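Local coordinates for protein beta-1,4-galactanase (Thielavia heterothallica, PDB 1HJS) that hydrolyses beta-1,4-galactosidic linkages in type I arabinogalactans, as a family 53 glycoside hydrolase of clan GH-A, at residues 104-109 and 153-158; 78-83 and 110-115; 130-135 and 173-178. All coordinates share one frame; numbering follows the deposited sequence.

Contact 1 of 3, residues 104-109 and 153-158. With NAG (2-acetamido-2-deoxy-beta-D-glucopyranose), chain E; SO4 (sulfate ion), chain F.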
loop_
_atom_site.group_PDB
_atom_site.type_symbol
_atom_site.label_atom_id
_atom_site.label_comp_id
_atom_site.label_asym_id
_atom_site.label_seq_id
_atom_site.Cartn_x
_atom_site.Cartn_y
_atom_site.Cartn_z
ATOM N N ASN A 104 -6.918 -15.860 -21.898
ATOM C CA ASN A 104 -7.622 -14.600 -22.081
ATOM C C ASN A 104 -7.503 -13.656 -20.893
ATOM O O ASN A 104 -7.468 -12.436 -21.066
ATOM C CB ASN A 104 -9.097 -14.859 -22.394
ATOM C CG ASN A 104 -9.305 -15.392 -23.797
ATOM O OD1 ASN A 104 -8.837 -14.802 -24.767
ATOM N ND2 ASN A 104 -10.011 -16.511 -23.912
ATOM N N LEU A 105 -7.451 -14.212 -19.688
ATOM C CA LEU A 105 -7.326 -13.384 -18.493
ATOM C C LEU A 105 -5.979 -12.667 -18.488
ATOM O O LEU A 105 -5.899 -11.487 -18.150
ATOM C CB LEU A 105 -7.453 -14.238 -17.229
ATOM C CG LEU A 105 -7.262 -13.485 -15.906
ATOM C CD1 LEU A 105 -8.300 -12.371 -15.780
ATOM C CD2 LEU A 105 -7.388 -14.462 -14.750
ATOM N N SER A 106 -4.922 -13.383 -18.862
ATOM C CA SER A 106 -3.586 -12.797 -18.898
ATOM C C SER A 106 -3.572 -11.628 -19.868
ATOM O O SER A 106 -2.954 -10.593 -19.611
ATOM C CB SER A 106 -2.555 -13.836 -19.344
ATOM O OG SER A 106 -2.471 -14.899 -18.414
ATOM N N TRP A 107 -4.264 -11.796 -20.985
ATOM C CA TRP A 107 -4.318 -10.746 -21.983
ATOM C C TRP A 107 -5.153 -9.571 -21.485
ATOM O O TRP A 107 -4.805 -8.411 -21.715
ATOM C CB TRP A 107 -4.891 -11.293 -23.285
ATOM C CG TRP A 107 -4.433 -10.524 -24.475
ATOM C CD1 TRP A 107 -3.397 -9.627 -24.525
ATOM C CD2 TRP A 107 -4.960 -10.604 -25.800
ATOM N NE1 TRP A 107 -3.249 -9.146 -25.802
ATOM C CE2 TRP A 107 -4.195 -9.729 -26.608
ATOM C CE3 TRP A 107 -6.003 -11.330 -26.389
ATOM C CZ2 TRP A 107 -4.440 -9.561 -27.973
ATOM C CZ3 TRP A 107 -6.247 -11.164 -27.752
ATOM C CH2 TRP A 107 -5.466 -10.285 -28.527
ATOM N N LYS A 108 -6.253 -9.879 -20.804
ATOM C CA LYS A 108 -7.135 -8.850 -20.260
ATOM C C LYS A 108 -6.347 -8.015 -19.256
ATOM O O LYS A 108 -6.425 -6.789 -19.253
ATOM C CB LYS A 108 -8.315 -9.495 -19.528
ATOM C CG LYS A 108 -9.644 -8.756 -19.623
ATOM C CD LYS A 108 -9.520 -7.243 -19.690
ATOM C CE LYS A 108 -10.899 -6.613 -19.827
ATOM N NZ LYS A 108 -10.856 -5.212 -20.332
ATOM N N LEU A 109 -5.604 -8.701 -18.393
ATOM C CA LEU A 109 -4.811 -8.048 -17.361
ATOM C C LEU A 109 -3.766 -7.129 -17.980
ATOM O O LEU A 109 -3.533 -6.018 -17.502
ATOM C CB LEU A 109 -4.137 -9.101 -16.479
ATOM C CG LEU A 109 -3.307 -8.568 -15.311
ATOM C CD1 LEU A 109 -4.156 -7.638 -14.451
ATOM C CD2 LEU A 109 -2.787 -9.733 -14.491
ATOM N N ILE A 153 -0.227 -17.660 -11.541
ATOM C CA ILE A 153 0.152 -16.442 -10.829
ATOM C C ILE A 153 1.363 -15.786 -11.490
ATOM O O ILE A 153 1.360 -14.583 -11.761
ATOM C CB ILE A 153 0.484 -16.748 -9.355
ATOM C CG1 ILE A 153 -0.773 -17.251 -8.640
ATOM C CG2 ILE A 153 1.031 -15.498 -8.670
ATOM C CD1 ILE A 153 -0.523 -17.717 -7.223
ATOM N N ALA A 154 2.397 -16.578 -11.754
ATOM C CA ALA A 154 3.600 -16.051 -12.388
ATOM C C ALA A 154 3.261 -15.459 -13.754
ATOM O O ALA A 154 3.746 -14.390 -14.117
ATOM C CB ALA A 154 4.647 -17.157 -12.539
ATOM N N ARG A 155 2.418 -16.163 -14.504
ATOM C CA ARG A 155 2.021 -15.713 -15.830
ATOM C C ARG A 155 1.241 -14.403 -15.765
ATOM O O ARG A 155 1.477 -13.482 -16.553
ATOM C CB ARG A 155 1.176 -16.792 -16.504
ATOM C CG ARG A 155 0.617 -16.391 -17.848
ATOM C CD ARG A 155 1.149 -17.288 -18.951
ATOM N NE ARG A 155 0.091 -17.631 -19.898
ATOM C CZ ARG A 155 -0.510 -18.814 -19.956
ATOM N NH1 ARG A 155 -0.160 -19.791 -19.124
ATOM N NH2 ARG A 155 -1.476 -19.016 -20.838
ATOM N N LEU A 156 0.305 -14.325 -14.827
ATOM C CA LEU A 156 -0.497 -13.122 -14.668
ATOM C C LEU A 156 0.379 -11.930 -14.284
ATOM O O LEU A 156 0.265 -10.851 -14.873
ATOM C CB LEU A 156 -1.583 -13.349 -13.608
ATOM C CG LEU A 156 -2.710 -14.313 -14.001
ATOM C CD1 LEU A 156 -3.564 -14.636 -12.779
ATOM C CD2 LEU A 156 -3.565 -13.688 -15.099
ATOM N N LEU A 157 1.259 -12.122 -13.305
ATOM C CA LEU A 157 2.135 -11.040 -12.864
ATOM C C LEU A 157 3.077 -10.596 -13.985
ATOM O O LEU A 157 3.391 -9.406 -14.109
ATOM C CB LEU A 157 2.927 -11.467 -11.621
ATOM C CG LEU A 157 2.053 -11.700 -10.380
ATOM C CD1 LEU A 157 2.911 -12.169 -9.219
ATOM C CD2 LEU A 157 1.324 -10.412 -10.014
ATOM N N HIS A 158 3.517 -11.544 -14.809
ATOM C CA HIS A 158 4.399 -11.216 -15.931
ATOM C C HIS A 158 3.646 -10.302 -16.896
ATOM O O HIS A 158 4.195 -9.317 -17.395
ATOM C CB HIS A 158 4.836 -12.492 -16.661
ATOM C CG HIS A 158 5.726 -12.244 -17.841
ATOM N ND1 HIS A 158 7.037 -11.832 -17.716
ATOM C CD2 HIS A 158 5.491 -12.347 -19.171
ATOM C CE1 HIS A 158 7.571 -11.695 -18.917
ATOM N NE2 HIS A 158 6.655 -12.001 -19.817
HETATM C C1 NAG E . -6.587 -7.059 -25.565
HETATM C C2 NAG E . -7.813 -7.930 -25.850
HETATM C C3 NAG E . -7.843 -8.342 -27.326
HETATM C C4 NAG E . -7.708 -7.118 -28.236
HETATM C C5 NAG E . -6.484 -6.292 -27.829
HETATM C C6 NAG E . -6.367 -5.009 -28.627
HETATM C C7 NAG E . -8.743 -9.357 -24.142
HETATM C C8 NAG E . -8.826 -10.768 -23.578
HETATM N N2 NAG E . -7.766 -9.111 -25.010
HETATM O O3 NAG E . -9.063 -9.008 -27.611
HETATM O O4 NAG E . -7.571 -7.541 -29.585
HETATM O O5 NAG E . -6.574 -5.919 -26.436
HETATM O O6 NAG E . -5.048 -4.493 -28.566
HETATM O O7 NAG E . -9.561 -8.505 -23.792
HETATM S S SO4 F . -12.539 -3.120 -18.061
HETATM O O1 SO4 F . -10.951 -3.143 -17.734
HETATM O O2 SO4 F . -12.639 -3.451 -19.470
HETATM O O3 SO4 F . -13.167 -3.970 -17.292
HETATM O O4 SO4 F . -12.885 -1.733 -17.878
#

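Contact 2 of 3, residues 78-83 and 110-115. With NAG (2-acetamido-2-deoxy-beta-D-glucopyranose), chain E.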
loop_
_atom_site.group_PDB
_atom_site.type_symbol
_atom_site.label_atom_id
_atom_site.label_comp_id
_atom_site.label_asym_id
_atom_site.label_seq_id
_atom_site.Cartn_x
_atom_site.Cartn_y
_atom_site.Cartn_z
ATOM N N ILE A 78 0.648 4.040 -7.159
ATOM C CA ILE A 78 -0.605 3.433 -7.594
ATOM C C ILE A 78 -0.660 1.968 -7.168
ATOM O O ILE A 78 0.226 1.181 -7.488
ATOM C CB ILE A 78 -0.759 3.514 -9.134
ATOM C CG1 ILE A 78 -0.990 4.967 -9.557
ATOM C CG2 ILE A 78 -1.904 2.616 -9.600
ATOM C CD1 ILE A 78 -2.310 5.560 -9.077
ATOM N N ASP A 79 -1.716 1.613 -6.447
ATOM C CA ASP A 79 -1.904 0.250 -5.967
ATOM C C ASP A 79 -3.079 -0.402 -6.685
ATOM O O ASP A 79 -4.231 -0.198 -6.317
ATOM C CB ASP A 79 -2.144 0.277 -4.450
ATOM C CG ASP A 79 -2.518 -1.084 -3.877
ATOM O OD1 ASP A 79 -2.321 -2.113 -4.554
ATOM O OD2 ASP A 79 -3.002 -1.116 -2.726
ATOM N N PHE A 80 -2.781 -1.169 -7.733
ATOM C CA PHE A 80 -3.823 -1.861 -8.484
ATOM C C PHE A 80 -4.313 -3.057 -7.688
ATOM O O PHE A 80 -3.525 -3.951 -7.374
ATOM C CB PHE A 80 -3.287 -2.389 -9.823
ATOM C CG PHE A 80 -3.090 -1.335 -10.870
ATOM C CD1 PHE A 80 -4.166 -0.589 -11.337
ATOM C CD2 PHE A 80 -1.828 -1.116 -11.419
ATOM C CE1 PHE A 80 -3.992 0.364 -12.344
ATOM C CE2 PHE A 80 -1.641 -0.160 -12.432
ATOM C CZ PHE A 80 -2.725 0.576 -12.892
ATOM N N HIS A 81 -5.601 -3.077 -7.355
ATOM C CA HIS A 81 -6.164 -4.212 -6.632
ATOM C C HIS A 81 -6.632 -5.276 -7.624
ATOM O O HIS A 81 -6.890 -6.420 -7.243
ATOM C CB HIS A 81 -7.353 -3.782 -5.758
ATOM C CG HIS A 81 -6.955 -3.154 -4.458
ATOM N ND1 HIS A 81 -7.643 -3.377 -3.284
ATOM C CD2 HIS A 81 -5.942 -2.311 -4.145
ATOM C CE1 HIS A 81 -7.069 -2.699 -2.305
ATOM N NE2 HIS A 81 -6.035 -2.043 -2.800
ATOM N N TYR A 82 -6.729 -4.898 -8.898
ATOM C CA TYR A 82 -7.190 -5.813 -9.938
ATOM C C TYR A 82 -8.461 -6.519 -9.483
ATOM O O TYR A 82 -8.570 -7.749 -9.528
ATOM C CB TYR A 82 -6.107 -6.841 -10.286
ATOM C CG TYR A 82 -4.873 -6.237 -10.936
ATOM C CD1 TYR A 82 -4.992 -5.308 -11.970
ATOM C CD2 TYR A 82 -3.588 -6.626 -10.547
ATOM C CE1 TYR A 82 -3.864 -4.784 -12.607
ATOM C CE2 TYR A 82 -2.450 -6.106 -11.180
ATOM C CZ TYR A 82 -2.602 -5.188 -12.210
ATOM O OH TYR A 82 -1.495 -4.691 -12.860
ATOM N N SER A 83 -9.415 -5.709 -9.038
ATOM C CA SER A 83 -10.706 -6.179 -8.569
ATOM C C SER A 83 -11.620 -4.966 -8.578
ATOM O O SER A 83 -11.142 -3.839 -8.690
ATOM C CB SER A 83 -10.592 -6.728 -7.143
ATOM O OG SER A 83 -11.848 -7.208 -6.687
ATOM N N TYR A 110 -3.135 -7.602 -19.048
ATOM C CA TYR A 110 -2.131 -6.809 -19.742
ATOM C C TYR A 110 -2.787 -5.574 -20.353
ATOM O O TYR A 110 -2.303 -4.457 -20.170
ATOM C CB TYR A 110 -1.456 -7.657 -20.823
ATOM C CG TYR A 110 -0.570 -6.870 -21.763
ATOM C CD1 TYR A 110 -1.089 -6.315 -22.932
ATOM C CD2 TYR A 110 0.785 -6.685 -21.487
ATOM C CE1 TYR A 110 -0.279 -5.594 -23.813
ATOM C CE2 TYR A 110 1.607 -5.965 -22.361
ATOM C CZ TYR A 110 1.063 -5.425 -23.522
ATOM O OH TYR A 110 1.860 -4.719 -24.398
ATOM N N ASN A 111 -3.896 -5.779 -21.062
ATOM C CA ASN A 111 -4.630 -4.684 -21.693
ATOM C C ASN A 111 -5.065 -3.641 -20.675
ATOM O O ASN A 111 -4.893 -2.440 -20.891
ATOM C CB ASN A 111 -5.886 -5.199 -22.401
ATOM C CG ASN A 111 -5.576 -6.021 -23.630
ATOM O OD1 ASN A 111 -4.430 -6.091 -24.076
ATOM N ND2 ASN A 111 -6.613 -6.645 -24.176
ATOM N N TYR A 112 -5.653 -4.109 -19.577
ATOM C CA TYR A 112 -6.126 -3.215 -18.523
ATOM C C TYR A 112 -5.000 -2.378 -17.934
ATOM O O TYR A 112 -5.132 -1.165 -17.775
ATOM C CB TYR A 112 -6.786 -4.017 -17.397
ATOM C CG TYR A 112 -7.003 -3.205 -16.131
ATOM C CD1 TYR A 112 -8.090 -2.341 -16.007
ATOM C CD2 TYR A 112 -6.091 -3.271 -15.076
ATOM C CE1 TYR A 112 -8.265 -1.556 -14.855
ATOM C CE2 TYR A 112 -6.254 -2.493 -13.925
ATOM C CZ TYR A 112 -7.340 -1.639 -13.822
ATOM O OH TYR A 112 -7.498 -0.873 -12.683
ATOM N N THR A 113 -3.902 -3.037 -17.587
ATOM C CA THR A 113 -2.759 -2.352 -16.999
ATOM C C THR A 113 -2.141 -1.370 -17.993
ATOM O O THR A 113 -1.825 -0.229 -17.644
ATOM C CB THR A 113 -1.698 -3.367 -16.546
ATOM O OG1 THR A 113 -2.298 -4.298 -15.633
ATOM C CG2 THR A 113 -0.539 -2.659 -15.849
ATOM N N LEU A 114 -1.971 -1.818 -19.232
ATOM C CA LEU A 114 -1.404 -0.962 -20.272
ATOM C C LEU A 114 -2.287 0.271 -20.460
ATOM O O LEU A 114 -1.801 1.400 -20.496
ATOM C CB LEU A 114 -1.307 -1.733 -21.592
ATOM C CG LEU A 114 -0.871 -0.946 -22.836
ATOM C CD1 LEU A 114 0.506 -0.332 -22.616
ATOM C CD2 LEU A 114 -0.851 -1.878 -24.038
ATOM N N ASP A 115 -3.591 0.041 -20.580
ATOM C CA ASP A 115 -4.561 1.113 -20.766
ATOM C C ASP A 115 -4.523 2.111 -19.610
ATOM O O ASP A 115 -4.454 3.319 -19.827
ATOM C CB ASP A 115 -5.968 0.525 -20.886
ATOM C CG ASP A 115 -7.037 1.594 -21.002
ATOM O OD1 ASP A 115 -7.095 2.262 -22.058
ATOM O OD2 ASP A 115 -7.812 1.772 -20.032
HETATM C C1 NAG E . -6.587 -7.059 -25.565
HETATM C C2 NAG E . -7.813 -7.930 -25.850
HETATM C C3 NAG E . -7.843 -8.342 -27.326
HETATM C C4 NAG E . -7.708 -7.118 -28.236
HETATM C C5 NAG E . -6.484 -6.292 -27.829
HETATM C C6 NAG E . -6.367 -5.009 -28.627
HETATM C C7 NAG E . -8.743 -9.357 -24.142
HETATM C C8 NAG E . -8.826 -10.768 -23.578
HETATM N N2 NAG E . -7.766 -9.111 -25.010
HETATM O O3 NAG E . -9.063 -9.008 -27.611
HETATM O O4 NAG E . -7.571 -7.541 -29.585
HETATM O O5 NAG E . -6.574 -5.919 -26.436
HETATM O O6 NAG E . -5.048 -4.493 -28.566
HETATM O O7 NAG E . -9.561 -8.505 -23.792
HETATM O O HOH W 1 -7.149 -2.359 -10.298
#

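Contact 3 of 3, residues 130-135 and 173-178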
loop_
_atom_site.group_PDB
_atom_site.type_symbol
_atom_site.label_atom_id
_atom_site.label_comp_id
_atom_site.label_asym_id
_atom_site.label_seq_id
_atom_site.Cartn_x
_atom_site.Cartn_y
_atom_site.Cartn_z
ATOM N N VAL A 130 4.240 1.424 -8.650
ATOM C CA VAL A 130 3.006 0.776 -9.069
ATOM C C VAL A 130 3.054 -0.655 -8.557
ATOM O O VAL A 130 3.993 -1.386 -8.861
ATOM C CB VAL A 130 2.855 0.719 -10.609
ATOM C CG1 VAL A 130 1.625 -0.108 -10.979
ATOM C CG2 VAL A 130 2.731 2.127 -11.179
ATOM N N SER A 131 2.070 -1.055 -7.758
ATOM C CA SER A 131 2.053 -2.428 -7.284
ATOM C C SER A 131 1.081 -3.187 -8.168
ATOM O O SER A 131 -0.025 -2.717 -8.437
ATOM C CB SER A 131 1.612 -2.524 -5.812
ATOM O OG SER A 131 0.235 -2.236 -5.640
ATOM N N ILE A 132 1.512 -4.343 -8.658
ATOM C CA ILE A 132 0.648 -5.167 -9.486
ATOM C C ILE A 132 -0.068 -6.139 -8.551
ATOM O O ILE A 132 0.314 -7.305 -8.411
ATOM C CB ILE A 132 1.460 -5.918 -10.576
ATOM C CG1 ILE A 132 2.694 -6.584 -9.966
ATOM C CG2 ILE A 132 1.888 -4.931 -11.657
ATOM C CD1 ILE A 132 3.558 -7.319 -10.980
ATOM N N GLY A 133 -1.106 -5.619 -7.900
ATOM C CA GLY A 133 -1.888 -6.397 -6.962
ATOM C C GLY A 133 -1.738 -5.855 -5.547
ATOM O O GLY A 133 -0.774 -5.152 -5.239
ATOM N N ASN A 134 -2.694 -6.180 -4.684
ATOM C CA ASN A 134 -2.653 -5.741 -3.292
ATOM C C ASN A 134 -2.721 -6.985 -2.414
ATOM O O ASN A 134 -3.689 -7.745 -2.490
ATOM C CB ASN A 134 -3.843 -4.827 -2.978
ATOM C CG ASN A 134 -3.781 -4.257 -1.565
ATOM O OD1 ASN A 134 -3.058 -3.295 -1.299
ATOM N ND2 ASN A 134 -4.530 -4.859 -0.653
ATOM N N GLU A 135 -1.693 -7.184 -1.592
ATOM C CA GLU A 135 -1.608 -8.339 -0.692
ATOM C C GLU A 135 -1.981 -9.631 -1.412
ATOM O O GLU A 135 -2.899 -10.339 -0.999
ATOM C CB GLU A 135 -2.518 -8.140 0.526
ATOM C CG GLU A 135 -2.192 -6.886 1.334
ATOM C CD GLU A 135 -2.896 -6.849 2.679
ATOM O OE1 GLU A 135 -3.950 -7.500 2.812
ATOM O OE2 GLU A 135 -2.404 -6.160 3.598
ATOM N N PRO A 173 7.542 3.727 -13.713
ATOM C CA PRO A 173 7.475 3.610 -12.256
ATOM C C PRO A 173 8.219 2.352 -11.832
ATOM O O PRO A 173 8.522 1.492 -12.664
ATOM C CB PRO A 173 5.985 3.466 -12.002
ATOM C CG PRO A 173 5.566 2.599 -13.163
ATOM C CD PRO A 173 6.297 3.236 -14.337
ATOM N N LYS A 174 8.521 2.254 -10.545
ATOM C CA LYS A 174 9.151 1.055 -10.027
ATOM C C LYS A 174 7.980 0.083 -9.887
ATOM O O LYS A 174 6.895 0.471 -9.440
ATOM C CB LYS A 174 9.790 1.327 -8.664
ATOM C CG LYS A 174 11.037 2.197 -8.745
ATOM C CD LYS A 174 11.602 2.489 -7.364
ATOM C CE LYS A 174 12.886 3.310 -7.450
ATOM N NZ LYS A 174 13.375 3.710 -6.096
ATOM N N ILE A 175 8.182 -1.167 -10.286
ATOM C CA ILE A 175 7.114 -2.155 -10.200
ATOM C C ILE A 175 7.227 -2.938 -8.899
ATOM O O ILE A 175 8.278 -3.494 -8.579
ATOM C CB ILE A 175 7.156 -3.106 -11.406
ATOM C CG1 ILE A 175 6.964 -2.295 -12.691
ATOM C CG2 ILE A 175 6.065 -4.159 -11.282
ATOM C CD1 ILE A 175 7.149 -3.090 -13.967
ATOM N N MET A 176 6.132 -2.979 -8.152
ATOM C CA MET A 176 6.122 -3.657 -6.861
ATOM C C MET A 176 5.144 -4.813 -6.724
ATOM O O MET A 176 4.052 -4.788 -7.282
ATOM C CB MET A 176 5.811 -2.637 -5.762
ATOM C CG MET A 176 5.535 -3.251 -4.394
ATOM S SD MET A 176 4.896 -2.024 -3.237
ATOM C CE MET A 176 6.381 -1.124 -2.855
ATOM N N ILE A 177 5.567 -5.831 -5.980
ATOM C CA ILE A 177 4.728 -6.979 -5.665
ATOM C C ILE A 177 4.517 -6.800 -4.168
ATOM O O ILE A 177 5.476 -6.610 -3.412
ATOM C CB ILE A 177 5.425 -8.320 -5.966
ATOM C CG1 ILE A 177 5.449 -8.549 -7.481
ATOM C CG2 ILE A 177 4.686 -9.462 -5.275
ATOM C CD1 ILE A 177 6.192 -9.809 -7.916
ATOM N N HIS A 178 3.257 -6.848 -3.752
ATOM C CA HIS A 178 2.882 -6.612 -2.366
ATOM C C HIS A 178 2.195 -7.790 -1.677
ATOM O O HIS A 178 1.142 -8.245 -2.115
ATOM C CB HIS A 178 1.963 -5.379 -2.331
ATOM C CG HIS A 178 1.337 -5.106 -0.998
ATOM N ND1 HIS A 178 0.168 -4.386 -0.865
ATOM C CD2 HIS A 178 1.716 -5.444 0.258
ATOM C CE1 HIS A 178 -0.147 -4.295 0.416
ATOM N NE2 HIS A 178 0.775 -4.929 1.118
HETATM O O HOH W 2 0.294 -2.245 -2.787
HETATM O O HOH W 3 1.350 -6.805 -5.748
#

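Contact 1 of 3, residues 104-109 and 153-158
L156 gives the largest share of this contact between two neighbouring helices. Its CD2 methyl lies 3.8 Å from CG of L105, and the two side chains cross at about a right angle. The same methyl reaches OG of S106. L156 has CG anti to its carbonyl carbon (chi1 -70°), and this swings the isobutyl group across to the helix of 104-109. One turn further on, L109 points at the other helix. Its CD2 meets the backbone rather than a side-chain tip: it is 3.3 Å from O of L156 and 3.9 Å from CB of the same residue. No hydrogen bond joins the two segments; the tight part is apolar.

The S106 hydroxyl is not a bridge. It hydrogen-bonds back to the carbonyl of I102 and only touches CG of R155, at 3.5 Å. The R155 chain bends at chi2 and chi3, and its guanidinium makes a salt bridge to D103, a polar tie between the helices. R155 is partly exposed, and this is the looser side of the contact.

On the outer side of segment 104-109, W107 is exposed and N104 and K108 partly so. There the glycan sugar lies over one face of the W107 indole, with its N2 3.2 Å from CE3. K108 sends NZ to O2 of a sulfate, 2.7 Å away, probably from the crystallisation liquor and also hydrogen-bonded to W98 and N51.

The helix axes approach to 9.0 Å and run roughly parallel, at 28°. Such side-by-side helices, buried between and solvated outside, typify the outer layer of a TIM barrel.

Contact 2 of 3, residues 78-83 and 110-115
An aromatic cluster of F80, Y82 and Y112 joins the inner wall of the TIM barrel to its helical layer. Strand 75-80 and the loop after it supply F80 and Y82. Helix 102-122, which follows them in the chain, supplies Y112.

Y112 points at the strand. Its CG is anti to the backbone N (chi1 166°), which carries the ring out from the helix to meet both partners. Against F80 it makes an offset edge-to-face pair, the edge of Y112 turned to the face of F80, with centroids 5.7 Å apart. The nearest atoms are CD1 of F80 and OH of Y112, at 3.6 Å. I78 CG2 sits over the centre of one face of the F80 ring. Y82 meets Y112 differently. The two rings touch rim to rim, neither covering the other, with planes at 73°. CE1 of Y82 is 3.6 Å from CE2 of Y112.

The polar ends are also tied. A water accepts from the backbone N of Y82 at 2.9 Å and lies 2.8 Å from OH of Y112, so it bridges loop and helix beside the rings. W98 adds a further edge-to-face partner to Y112. N111, which does not reach the strand, is bonded covalently through ND2 to C1 of the glycan sugar.

T113 OG1 is hydrogen-bonded to the carbonyl of L109 one turn earlier, and it also accepts a hydrogen bond from the hydroxyl of Y82, 2.9 Å from OH to OG1.

Contact 3 of 3, residues 130-135 and 173-178
V130 and M176 carry the backbone pairing of two parallel strands. V130 N donates to K174 O, M176 N to V130 O, and I132 N to M176 O at 2.9 Å. CA of S131 adds a CA-H...O contact to the same M176 carbonyl. Past I132 the direct ladder stops. A water takes over: it accepts from H178 N at 2.8 Å and donates to G133 O.

Apolar contacts flank the ladder. V130 CG2 presses on P173 CG at 3.5 Å, a tight fit. I132 extends CD1 between I175 CG2, 4.0 Å away, and I177 CG1.

Polar and ring contacts gather at H178. Its CG is anti to the backbone N (chi1 172°), which carries the ring alongside E135. CG of E135, the probable proton donor, is 3.4 Å from CE1 of H178, with the carboxylate plane 68° from the ring. E135 N sits over one ring face, N134 OD1 at the edge. A second water joins H178 ND1 to S131 OG. S212 OG is hydrogen-bonded to both H178 NE2 and E135 OE2. With an alanine at H178, that water and S212 would probably lose their histidine partner, and E135 the ring beside its chain.

Around the pair, helix 150-165 covers I132 and P173. Strand 75-80 flanks strand 129-132, and V244 and E245, the probable nucleophile, of strand 240-245 meet H178 inside the barrel.

Overall arrangement
The three contacts sample one side of an eight-stranded parallel TIM barrel, from surface to core. Contact 1, about 21 Å from the chain centre, joins helices 102-122 and 150-165. Contact 2, its centre about 11 Å from that of contact 1, shares helix 102-122 and ties it to strand 75-80. Contact 3 lies about 8 Å from the chain centre and pairs strands 129-132 and 174-179. Strands 75-80 and 129-132 are neighbours in the sheet, linking contacts 2 and 3. Along the chain contact 2 closes before contact 3 opens, while contact 1 alternates with both. L157 of helix 150-165 packs on I132 and I177, and L109 on Y82, so the helical layer meets the barrel wall near the segment carrying the probable proton donor.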